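Local coordinates for protein putative tryptophan halogenase (Xanthomonas campestris pv. campestris, PDB 6Y1W) that probably uses reduced flavin to halogenate an aromatic substrate, as a flavin-dependent halogenase of the tryptophan halogenase family, and is captured here without its FAD cofactor, at residues E95-V100 against T264-D269; Y104-G109 against W445-L450; N285-S290 against A300-H305. One frame throughout, in Å; residues are numbered along the deposited sequence.

Contact 1: E95-V100 against T264-D269. With BUD ((2S,3S)-butane-2,3-diol), chain J; BUD ((2S,3S)-butane-2,3-diol), chain I.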
loop_
_atom_site.group_PDB
_atom_site.type_symbol
_atom_site.label_atom_id
_atom_site.label_comp_id
_atom_site.label_asym_id
_atom_site.label_seq_id
_atom_site.Cartn_x
_atom_site.Cartn_y
_atom_site.Cartn_z
ATOM N N GLU A 95 -21.422 -8.794 -19.634
ATOM C CA GLU A 95 -22.563 -9.596 -20.079
ATOM C C GLU A 95 -22.117 -11.004 -20.456
ATOM O O GLU A 95 -21.144 -11.178 -21.204
ATOM C CB GLU A 95 -23.248 -8.909 -21.256
ATOM C CG GLU A 95 -23.859 -7.575 -20.897
ATOM C CD GLU A 95 -24.533 -6.879 -22.063
ATOM O OE1 GLU A 95 -24.338 -7.309 -23.216
ATOM O OE2 GLU A 95 -25.281 -5.907 -21.810
ATOM N N HIS A 96 -22.836 -12.017 -19.916
ATOM C CA HIS A 96 -22.678 -13.429 -20.278
ATOM C C HIS A 96 -21.394 -14.046 -19.707
ATOM O O HIS A 96 -20.931 -15.079 -20.216
ATOM C CB HIS A 96 -22.710 -13.672 -21.810
ATOM C CG HIS A 96 -23.983 -13.248 -22.499
ATOM N ND1 HIS A 96 -25.224 -13.805 -22.230
ATOM C CD2 HIS A 96 -24.171 -12.380 -23.523
ATOM C CE1 HIS A 96 -26.127 -13.250 -23.023
ATOM N NE2 HIS A 96 -25.514 -12.392 -23.824
ATOM N N TRP A 97 -20.786 -13.436 -18.678
ATOM C CA TRP A 97 -19.562 -13.984 -18.098
ATOM C C TRP A 97 -19.878 -15.014 -17.012
ATOM O O TRP A 97 -19.349 -16.138 -17.042
ATOM C CB TRP A 97 -18.674 -12.845 -17.528
ATOM C CG TRP A 97 -18.036 -12.035 -18.624
ATOM C CD1 TRP A 97 -18.586 -10.976 -19.302
ATOM C CD2 TRP A 97 -16.723 -12.223 -19.179
ATOM N NE1 TRP A 97 -17.718 -10.529 -20.265
ATOM C CE2 TRP A 97 -16.568 -11.264 -20.212
ATOM C CE3 TRP A 97 -15.673 -13.108 -18.911
ATOM C CZ2 TRP A 97 -15.417 -11.170 -20.980
ATOM C CZ3 TRP A 97 -14.534 -13.030 -19.691
ATOM C CH2 TRP A 97 -14.408 -12.059 -20.711
ATOM N N ARG A 98 -20.706 -14.625 -16.038
ATOM C CA ARG A 98 -21.093 -15.560 -14.990
ATOM C C ARG A 98 -21.775 -16.781 -15.601
ATOM O O ARG A 98 -21.431 -17.923 -15.292
ATOM C CB ARG A 98 -22.017 -14.879 -13.983
ATOM C CG ARG A 98 -22.262 -15.795 -12.774
ATOM C CD ARG A 98 -23.665 -15.823 -12.293
ATOM N NE ARG A 98 -23.791 -16.830 -11.240
ATOM C CZ ARG A 98 -24.239 -16.555 -10.021
ATOM N NH1 ARG A 98 -24.574 -15.311 -9.718
ATOM N NH2 ARG A 98 -24.316 -17.517 -9.104
ATOM N N ASP A 99 -22.731 -16.545 -16.496
ATOM C CA ASP A 99 -23.341 -17.596 -17.294
ATOM C C ASP A 99 -24.049 -16.882 -18.433
ATOM O O ASP A 99 -24.190 -15.651 -18.415
ATOM C CB ASP A 99 -24.332 -18.427 -16.463
ATOM C CG ASP A 99 -24.531 -19.818 -17.019
ATOM O OD1 ASP A 99 -24.119 -20.090 -18.185
ATOM O OD2 ASP A 99 -25.104 -20.640 -16.250
ATOM N N VAL A 100 -24.493 -17.653 -19.433
ATOM C CA VAL A 100 -25.357 -17.067 -20.447
ATOM C C VAL A 100 -26.536 -16.406 -19.769
ATOM O O VAL A 100 -27.165 -16.970 -18.861
ATOM C CB VAL A 100 -25.829 -18.138 -21.444
ATOM C CG1 VAL A 100 -26.770 -17.522 -22.475
ATOM C CG2 VAL A 100 -24.615 -18.760 -22.113
ATOM N N THR A 264 -18.366 1.042 -20.614
ATOM C CA THR A 264 -17.821 0.171 -21.648
ATOM C C THR A 264 -18.557 -1.147 -21.543
ATOM O O THR A 264 -18.838 -1.598 -20.433
ATOM C CB THR A 264 -16.321 -0.026 -21.395
ATOM O OG1 THR A 264 -15.633 1.214 -21.605
ATOM C CG2 THR A 264 -15.762 -1.141 -22.291
ATOM N N ARG A 265 -18.901 -1.750 -22.682
ATOM C CA ARG A 265 -19.561 -3.052 -22.649
ATOM C C ARG A 265 -18.555 -4.143 -22.970
ATOM O O ARG A 265 -17.780 -4.013 -23.918
ATOM C CB ARG A 265 -20.743 -3.093 -23.622
ATOM C CG ARG A 265 -21.666 -4.302 -23.401
ATOM C CD ARG A 265 -22.900 -4.163 -24.289
ATOM N NE ARG A 265 -22.598 -4.549 -25.662
ATOM C CZ ARG A 265 -23.380 -4.279 -26.701
ATOM N NH1 ARG A 265 -24.518 -3.605 -26.503
ATOM N NH2 ARG A 265 -23.029 -4.701 -27.919
ATOM N N ALA A 266 -18.568 -5.218 -22.159
ATOM C CA ALA A 266 -17.721 -6.398 -22.358
ATOM C C ALA A 266 -18.642 -7.604 -22.444
ATOM O O ALA A 266 -19.069 -8.130 -21.407
ATOM C CB ALA A 266 -16.737 -6.568 -21.203
ATOM N N ARG A 267 -18.956 -8.043 -23.671
ATOM C CA ARG A 267 -19.996 -9.050 -23.866
ATOM C C ARG A 267 -19.332 -10.367 -24.245
ATOM O O ARG A 267 -18.834 -10.507 -25.370
ATOM C CB ARG A 267 -20.969 -8.613 -24.951
ATOM C CG ARG A 267 -22.063 -9.702 -25.217
ATOM C CD ARG A 267 -23.013 -9.219 -26.330
ATOM N NE ARG A 267 -23.907 -8.211 -25.759
ATOM C CZ ARG A 267 -24.803 -7.538 -26.473
ATOM N NH1 ARG A 267 -24.896 -7.754 -27.790
ATOM N NH2 ARG A 267 -25.600 -6.666 -25.871
ATOM N N ALA A 268 -19.385 -11.346 -23.333
ATOM C CA ALA A 268 -18.771 -12.641 -23.610
ATOM C C ALA A 268 -19.582 -13.421 -24.641
ATOM O O ALA A 268 -20.800 -13.293 -24.719
ATOM C CB ALA A 268 -18.659 -13.458 -22.329
ATOM N N ASP A 269 -18.875 -14.226 -25.439
ATOM C CA ASP A 269 -19.504 -15.079 -26.440
ATOM C C ASP A 269 -18.983 -16.506 -26.230
ATOM O O ASP A 269 -18.696 -16.886 -25.093
ATOM C CB ASP A 269 -19.216 -14.558 -27.857
ATOM C CG ASP A 269 -20.246 -15.048 -28.868
ATOM O OD1 ASP A 269 -21.395 -14.538 -28.843
ATOM O OD2 ASP A 269 -19.900 -15.973 -29.646
HETATM C C1 BUD J . -25.483 -16.411 -26.991
HETATM O O1 BUD J . -23.604 -17.506 -28.112
HETATM C C2 BUD J . -23.968 -16.540 -27.157
HETATM O O2 BUD J . -22.041 -17.374 -26.123
HETATM C C3 BUD J . -23.358 -17.009 -25.846
HETATM C C4 BUD J . -23.321 -15.872 -24.826
HETATM C C1 BUD I . -16.164 -17.129 -33.215
HETATM O O1 BUD I . -17.701 -18.145 -31.741
HETATM C C2 BUD I . -16.470 -17.487 -31.774
HETATM O O2 BUD I . -17.189 -16.425 -29.758
HETATM C C3 BUD I . -16.569 -16.182 -30.977
HETATM C C4 BUD I . -15.165 -15.658 -30.681
HETATM O O HOH W 1 -26.909 -4.874 -23.545
#

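Contact 2: Y104-G109 against W445-L450. With BUD ((2S,3S)-butane-2,3-diol), chain H.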
loop_
_atom_site.group_PDB
_atom_site.type_symbol
_atom_site.label_atom_id
_atom_site.label_comp_id
_atom_site.label_asym_id
_atom_site.label_seq_id
_atom_site.Cartn_x
_atom_site.Cartn_y
_atom_site.Cartn_z
ATOM N N TYR A 104 -23.677 -8.417 -14.980
ATOM C CA TYR A 104 -23.455 -7.538 -13.832
ATOM C C TYR A 104 -22.595 -6.377 -14.311
ATOM O O TYR A 104 -22.117 -6.373 -15.447
ATOM C CB TYR A 104 -22.762 -8.284 -12.647
ATOM C CG TYR A 104 -21.286 -8.598 -12.925
ATOM C CD1 TYR A 104 -20.900 -9.693 -13.715
ATOM C CD2 TYR A 104 -20.287 -7.778 -12.430
ATOM C CE1 TYR A 104 -19.579 -9.953 -13.995
ATOM C CE2 TYR A 104 -18.967 -8.022 -12.716
ATOM C CZ TYR A 104 -18.606 -9.106 -13.489
ATOM O OH TYR A 104 -17.268 -9.356 -13.784
ATOM N N ILE A 105 -22.396 -5.398 -13.426
ATOM C CA ILE A 105 -21.546 -4.236 -13.720
ATOM C C ILE A 105 -20.394 -4.190 -12.725
ATOM O O ILE A 105 -20.595 -4.342 -11.507
ATOM C CB ILE A 105 -22.354 -2.918 -13.664
ATOM C CG1 ILE A 105 -23.399 -2.909 -14.786
ATOM C CG2 ILE A 105 -21.438 -1.678 -13.798
ATOM C CD1 ILE A 105 -24.472 -1.815 -14.543
ATOM N N HIS A 106 -19.186 -3.941 -13.257
ATOM C CA HIS A 106 -18.002 -3.642 -12.466
ATOM C C HIS A 106 -17.795 -2.141 -12.591
ATOM O O HIS A 106 -17.318 -1.665 -13.625
ATOM C CB HIS A 106 -16.792 -4.398 -12.998
ATOM C CG HIS A 106 -15.517 -4.061 -12.293
ATOM N ND1 HIS A 106 -14.281 -4.394 -12.805
ATOM C CD2 HIS A 106 -15.291 -3.389 -11.140
ATOM C CE1 HIS A 106 -13.342 -3.954 -11.982
ATOM N NE2 HIS A 106 -13.924 -3.328 -10.975
ATOM N N SER A 107 -18.112 -1.408 -11.530
ATOM C CA SER A 107 -18.057 0.051 -11.594
ATOM C C SER A 107 -16.861 0.556 -10.816
ATOM O O SER A 107 -16.239 -0.171 -10.037
ATOM C CB SER A 107 -19.344 0.680 -11.035
ATOM O OG SER A 107 -19.397 0.559 -9.618
ATOM N N PHE A 108 -16.555 1.837 -11.016
ATOM C CA PHE A 108 -15.671 2.542 -10.104
ATOM C C PHE A 108 -16.411 2.832 -8.806
ATOM O O PHE A 108 -17.565 2.432 -8.611
ATOM C CB PHE A 108 -15.157 3.829 -10.756
ATOM C CG PHE A 108 -14.501 3.606 -12.096
ATOM C CD1 PHE A 108 -13.588 2.568 -12.273
ATOM C CD2 PHE A 108 -14.811 4.430 -13.177
ATOM C CE1 PHE A 108 -12.982 2.364 -13.519
ATOM C CE2 PHE A 108 -14.226 4.217 -14.425
ATOM C CZ PHE A 108 -13.310 3.210 -14.596
ATOM N N GLY A 109 -15.745 3.495 -7.876
ATOM C CA GLY A 109 -16.413 3.854 -6.630
ATOM C C GLY A 109 -16.378 2.747 -5.585
ATOM O O GLY A 109 -15.520 1.874 -5.600
ATOM N N TRP A 445 -12.580 -6.400 -6.544
ATOM C CA TRP A 445 -12.574 -7.833 -6.222
ATOM C C TRP A 445 -13.975 -8.303 -5.813
ATOM O O TRP A 445 -14.433 -9.379 -6.241
ATOM C CB TRP A 445 -11.585 -8.119 -5.072
ATOM C CG TRP A 445 -10.155 -8.097 -5.473
ATOM C CD1 TRP A 445 -9.249 -7.097 -5.213
ATOM C CD2 TRP A 445 -9.430 -9.121 -6.178
ATOM N NE1 TRP A 445 -8.024 -7.432 -5.716
ATOM C CE2 TRP A 445 -8.102 -8.657 -6.329
ATOM C CE3 TRP A 445 -9.780 -10.372 -6.702
ATOM C CZ2 TRP A 445 -7.109 -9.410 -6.974
ATOM C CZ3 TRP A 445 -8.798 -11.120 -7.358
ATOM C CH2 TRP A 445 -7.472 -10.635 -7.485
ATOM N N ILE A 446 -14.665 -7.507 -4.982
ATOM C CA ILE A 446 -15.993 -7.898 -4.506
ATOM C C ILE A 446 -16.992 -7.898 -5.653
ATOM O O ILE A 446 -17.701 -8.879 -5.870
ATOM C CB ILE A 446 -16.481 -6.968 -3.378
ATOM C CG1 ILE A 446 -15.530 -6.985 -2.188
ATOM C CG2 ILE A 446 -17.925 -7.309 -2.969
ATOM C CD1 ILE A 446 -15.782 -5.809 -1.243
ATOM N N GLN A 447 -17.054 -6.807 -6.421
ATOM C CA GLN A 447 -18.055 -6.756 -7.490
ATOM C C GLN A 447 -17.838 -7.871 -8.509
ATOM O O GLN A 447 -18.802 -8.497 -8.979
ATOM C CB GLN A 447 -18.048 -5.396 -8.189
ATOM C CG GLN A 447 -18.609 -4.240 -7.351
ATOM C CD GLN A 447 -18.774 -2.993 -8.232
ATOM O OE1 GLN A 447 -18.291 -2.966 -9.328
ATOM N NE2 GLN A 447 -19.459 -1.976 -7.727
ATOM N N VAL A 448 -16.587 -8.120 -8.895
ATOM C CA VAL A 448 -16.360 -9.132 -9.920
ATOM C C VAL A 448 -16.568 -10.541 -9.363
ATOM O O VAL A 448 -17.155 -11.396 -10.043
ATOM C CB VAL A 448 -14.963 -8.945 -10.524
ATOM C CG1 VAL A 448 -14.623 -10.075 -11.438
ATOM C CG2 VAL A 448 -14.985 -7.605 -11.308
ATOM N N MET A 449 -16.081 -10.830 -8.147
ATOM C CA MET A 449 -16.297 -12.196 -7.648
ATOM C C MET A 449 -17.772 -12.460 -7.353
ATOM O O MET A 449 -18.291 -13.526 -7.720
ATOM C CB MET A 449 -15.425 -12.490 -6.430
ATOM C CG MET A 449 -13.983 -12.622 -6.887
ATOM S SD MET A 449 -12.896 -13.334 -5.607
ATOM C CE MET A 449 -12.718 -11.933 -4.519
ATOM N N LEU A 450 -18.493 -11.504 -6.742
ATOM C CA LEU A 450 -19.926 -11.732 -6.552
ATOM C C LEU A 450 -20.632 -11.814 -7.899
ATOM O O LEU A 450 -21.514 -12.676 -8.108
ATOM C CB LEU A 450 -20.538 -10.594 -5.738
ATOM C CG LEU A 450 -20.439 -10.609 -4.231
ATOM C CD1 LEU A 450 -21.078 -9.314 -3.697
ATOM C CD2 LEU A 450 -21.158 -11.851 -3.685
HETATM C C1 BUD H . -9.690 0.895 -12.018
HETATM O O1 BUD H . -11.001 -1.054 -11.669
HETATM C C2 BUD H . -9.919 -0.329 -11.131
HETATM O O2 BUD H . -10.380 -0.970 -8.801
HETATM C C3 BUD H . -10.244 0.119 -9.702
HETATM C C4 BUD H . -9.121 1.039 -9.207
#

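Contact 3: N285-S290 against A300-H305. With BUD ((2S,3S)-butane-2,3-diol), chain I.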
loop_
_atom_site.group_PDB
_atom_site.type_symbol
_atom_site.label_atom_id
_atom_site.label_comp_id
_atom_site.label_asym_id
_atom_site.label_seq_id
_atom_site.Cartn_x
_atom_site.Cartn_y
_atom_site.Cartn_z
ATOM N N ASN A 285 -15.976 -0.809 -31.602
ATOM C CA ASN A 285 -16.378 -2.193 -31.376
ATOM C C ASN A 285 -15.197 -3.102 -31.651
ATOM O O ASN A 285 -14.341 -2.794 -32.479
ATOM C CB ASN A 285 -17.517 -2.646 -32.325
ATOM C CG ASN A 285 -18.701 -1.700 -32.316
ATOM O OD1 ASN A 285 -19.684 -1.924 -31.608
ATOM N ND2 ASN A 285 -18.643 -0.655 -33.171
ATOM N N GLY A 286 -15.186 -4.258 -31.014
ATOM C CA GLY A 286 -14.189 -5.261 -31.392
ATOM C C GLY A 286 -14.547 -6.592 -30.777
ATOM O O GLY A 286 -15.350 -6.659 -29.850
ATOM N N ILE A 287 -13.971 -7.669 -31.332
ATOM C CA ILE A 287 -14.131 -8.990 -30.734
ATOM C C ILE A 287 -12.726 -9.487 -30.438
ATOM O O ILE A 287 -11.814 -9.344 -31.264
ATOM C CB ILE A 287 -14.944 -9.968 -31.620
ATOM C CG1 ILE A 287 -15.101 -11.309 -30.887
ATOM C CG2 ILE A 287 -14.319 -10.198 -33.029
ATOM C CD1 ILE A 287 -16.291 -12.135 -31.423
ATOM N N VAL A 288 -12.548 -9.984 -29.224
ATOM C CA VAL A 288 -11.290 -10.521 -28.737
ATOM C C VAL A 288 -11.490 -12.020 -28.663
ATOM O O VAL A 288 -12.443 -12.460 -28.032
ATOM C CB VAL A 288 -10.999 -9.956 -27.341
ATOM C CG1 VAL A 288 -9.833 -10.712 -26.673
ATOM C CG2 VAL A 288 -10.724 -8.429 -27.416
ATOM N N TYR A 289 -10.615 -12.802 -29.287
ATOM C CA TYR A 289 -10.885 -14.239 -29.316
ATOM C C TYR A 289 -9.590 -15.036 -29.379
ATOM O O TYR A 289 -8.498 -14.490 -29.505
ATOM C CB TYR A 289 -11.793 -14.602 -30.514
ATOM C CG TYR A 289 -11.162 -14.356 -31.866
ATOM C CD1 TYR A 289 -11.183 -13.081 -32.469
ATOM C CD2 TYR A 289 -10.599 -15.400 -32.590
ATOM C CE1 TYR A 289 -10.612 -12.847 -33.722
ATOM C CE2 TYR A 289 -10.030 -15.183 -33.840
ATOM C CZ TYR A 289 -10.037 -13.929 -34.405
ATOM O OH TYR A 289 -9.450 -13.801 -35.628
ATOM N N SER A 290 -9.734 -16.361 -29.265
ATOM C CA SER A 290 -8.597 -17.276 -29.277
ATOM C C SER A 290 -8.584 -18.062 -30.578
ATOM O O SER A 290 -9.527 -18.820 -30.852
ATOM C CB SER A 290 -8.650 -18.254 -28.107
ATOM O OG SER A 290 -7.564 -19.174 -28.233
ATOM N N ALA A 300 -15.637 -12.847 -37.087
ATOM C CA ALA A 300 -16.219 -11.743 -37.847
ATOM C C ALA A 300 -17.737 -11.836 -37.893
ATOM O O ALA A 300 -18.433 -10.821 -37.719
ATOM C CB ALA A 300 -15.605 -11.714 -39.253
ATOM N N GLN A 301 -18.274 -13.045 -38.083
ATOM C CA GLN A 301 -19.726 -13.230 -38.089
ATOM C C GLN A 301 -20.347 -12.843 -36.755
ATOM O O GLN A 301 -21.409 -12.205 -36.700
ATOM C CB GLN A 301 -20.077 -14.685 -38.396
ATOM C CG GLN A 301 -19.881 -15.129 -39.810
ATOM C CD GLN A 301 -20.092 -16.641 -39.941
ATOM O OE1 GLN A 301 -19.207 -17.366 -40.400
ATOM N NE2 GLN A 301 -21.263 -17.120 -39.520
ATOM N N VAL A 302 -19.739 -13.286 -35.658
ATOM C CA VAL A 302 -20.278 -12.937 -34.344
ATOM C C VAL A 302 -20.258 -11.424 -34.146
ATOM O O VAL A 302 -21.223 -10.837 -33.668
ATOM C CB VAL A 302 -19.483 -13.647 -33.235
ATOM C CG1 VAL A 302 -19.852 -13.093 -31.872
ATOM C CG2 VAL A 302 -19.728 -15.138 -33.287
ATOM N N LEU A 303 -19.144 -10.787 -34.476
ATOM C CA LEU A 303 -19.062 -9.340 -34.318
ATOM C C LEU A 303 -20.144 -8.653 -35.141
ATOM O O LEU A 303 -20.885 -7.806 -34.630
ATOM C CB LEU A 303 -17.682 -8.857 -34.721
ATOM C CG LEU A 303 -17.497 -7.353 -34.669
ATOM C CD1 LEU A 303 -17.681 -6.915 -33.215
ATOM C CD2 LEU A 303 -16.098 -7.101 -35.149
ATOM N N GLU A 304 -20.249 -9.013 -36.423
ATOM C CA GLU A 304 -21.270 -8.408 -37.283
ATOM C C GLU A 304 -22.661 -8.565 -36.688
ATOM O O GLU A 304 -23.457 -7.613 -36.671
ATOM C CB GLU A 304 -21.221 -9.053 -38.676
ATOM C CG GLU A 304 -22.390 -8.631 -39.554
ATOM C CD GLU A 304 -22.271 -7.194 -39.987
ATOM O OE1 GLU A 304 -21.128 -6.683 -39.987
ATOM O OE2 GLU A 304 -23.310 -6.583 -40.334
ATOM N N HIS A 305 -22.960 -9.756 -36.148
ATOM C CA HIS A 305 -24.280 -10.015 -35.592
ATOM C C HIS A 305 -24.597 -9.089 -34.426
ATOM O O HIS A 305 -25.754 -8.719 -34.228
ATOM C CB HIS A 305 -24.383 -11.480 -35.170
ATOM C CG HIS A 305 -25.652 -11.827 -34.450
ATOM N ND1 HIS A 305 -26.861 -12.004 -35.101
ATOM C CD2 HIS A 305 -25.892 -12.067 -33.138
ATOM C CE1 HIS A 305 -27.789 -12.317 -34.214
ATOM N NE2 HIS A 305 -27.229 -12.360 -33.015
HETATM C C1 BUD I . -16.164 -17.129 -33.215
HETATM O O1 BUD I . -17.701 -18.145 -31.741
HETATM C C2 BUD I . -16.470 -17.487 -31.774
HETATM O O2 BUD I . -17.189 -16.425 -29.758
HETATM C C3 BUD I . -16.569 -16.182 -30.977
HETATM C C4 BUD I . -15.165 -15.658 -30.681
#

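Contact 1: E95-V100 against T264-D269
E95 and R267 are paired on adjacent parallel strands, their side chains on the same face of the mixed sheet, and the contact changes character from one face to the other. On the buried face, the indole of W97 lies against the neighbouring strand 263-268: A268 CB sits over the five-membered ring, 3.7 Å from its centroid, and W97 NE1 donates to A266 O at 3.0 Å. That carbonyl is gripped twice, since E95 N reaches A266 O from the opposite face of its plane, also at 3.0 Å. A268 N bonds to E95 O at 2.8 Å just before the chain turns at H96. The E95 and R267 face is looser and partly exposed. A butanediol C4 lies over one face of the H96 ring, 3.6 Å from H96 CG, with R267 CG at the ring edge; H96 ND1 is bonded to D101 N. The extended E95 side chain (chi2 179°) brings OE1 into the guanidinium plane of R267, 2.7 Å from NE and 3.0 Å from NH2. A water on E95 OE2 is bound only weakly by R267 NH2. R267 alone bonds this carboxylate across the contact; R265, lying over the R267 guanidinium face, adds a nearby positive charge, which should favour ionised E95.

Contact 2: Y104-G109 against W445-L450
This is a buried strand-and-helix contact at the sheet edge of the flavin-dependent halogenase fold: strand 102-107, outermost in the mixed seven-stranded sheet, runs nearly antiparallel to helix 442-451, the axes of segments 104-107 and 445-450 at 165° and 8.0 Å apart. Q447 is the polar bridge. Its chain is extended beyond CG (chi2 -170°), which carries the amide across to the strand's last residue. There OE1 takes the S107 N-H on an in-plane lone pair at 2.7 Å, satisfying an edge-strand N-H that points away from strand 91-99, while NE2 donates to S107 OG at 3.2 Å, the hydroxyl lying in the amide plane. Two bonds to one residue fix the rotation of the amide, and NE2 also reaches T111. S107 OG in turn donates to the carbonyl of the next residue, F108 O. Beside this, V448 CG2 packs on Y104 CE2 at 4.2 Å, and V448 CG1 lies by the Y104 hydroxyl, which bonds Q452. H106 is held by S444 at NE2 and by E347 at ND1; E347 is predicted to bind tryptophan, and a butanediol lies close to the imidazole. The ring stands at 81° to the Q447 amide, with OE1 at its edge, while V448 CG2 sits over one face, 3.9 Å from the ring centroid.

Contact 3: N285-S290 against A300-H305
I287 meets V302 and L303 in a wholly apolar contact between strand 283-289 and helix 296-306. At the end of the isoleucine, CD1 touches V302 CG1 at 3.7 Å, the two side chains roughly perpendicular. The other branch, I287 CG2, rests 4.0 Å from L303 CB, and here isoleucine and leucine run alongside each other, head to tail. The division of labour follows from the isoleucine torsion: with CG1 anti to the backbone N (chi1 -178°), CD1 is carried out to V302, and CG2, between the backbone N and the carbonyl carbon, is left against L303 CB. L303 also places CD1 on the strand backbone, 4.0 Å from G286 C. A butanediol completes this first shell, its C4 3.8 Å from I287 CD1 and 3.5 Å from Y289 CB, and its O1 near V302 CG2. In the next shell, D269 and A271 hold the diol by hydrogen bonds, and N285 is anchored by T254 and V252. The helix follows its strand through a short loop and folds back on it, the axes of 285-289 and 300-305 at 145° and 8.5 Å at closest approach. It lies over a sheet face to which L250 and V252 of strand 248-254 and M274 of strand 272-278 contribute.

All three contacts reach the same seven-stranded sheet but use it differently. Contact 1 is strand pairing within the sheet, contact 2 closes the sheet's edge with a helix, and contact 3 packs one on its face. Contacts 1 and 2 adjoin through strands 91-99 and 102-107, neighbours in the sheet at its edge, whereas contact 3 involves strand 283-289, further across it, and lies about 25 Å from contact 2, centre to centre. Contacts 2 and 3 are buried; contact 1 is only partly so and includes a salt bridge and a water. Polar bonding fades from backbone pairing and salt bridge, through an amide bridge, to purely apolar packing. D269 and V302 touch, joining contacts 1 and 3 around one diol.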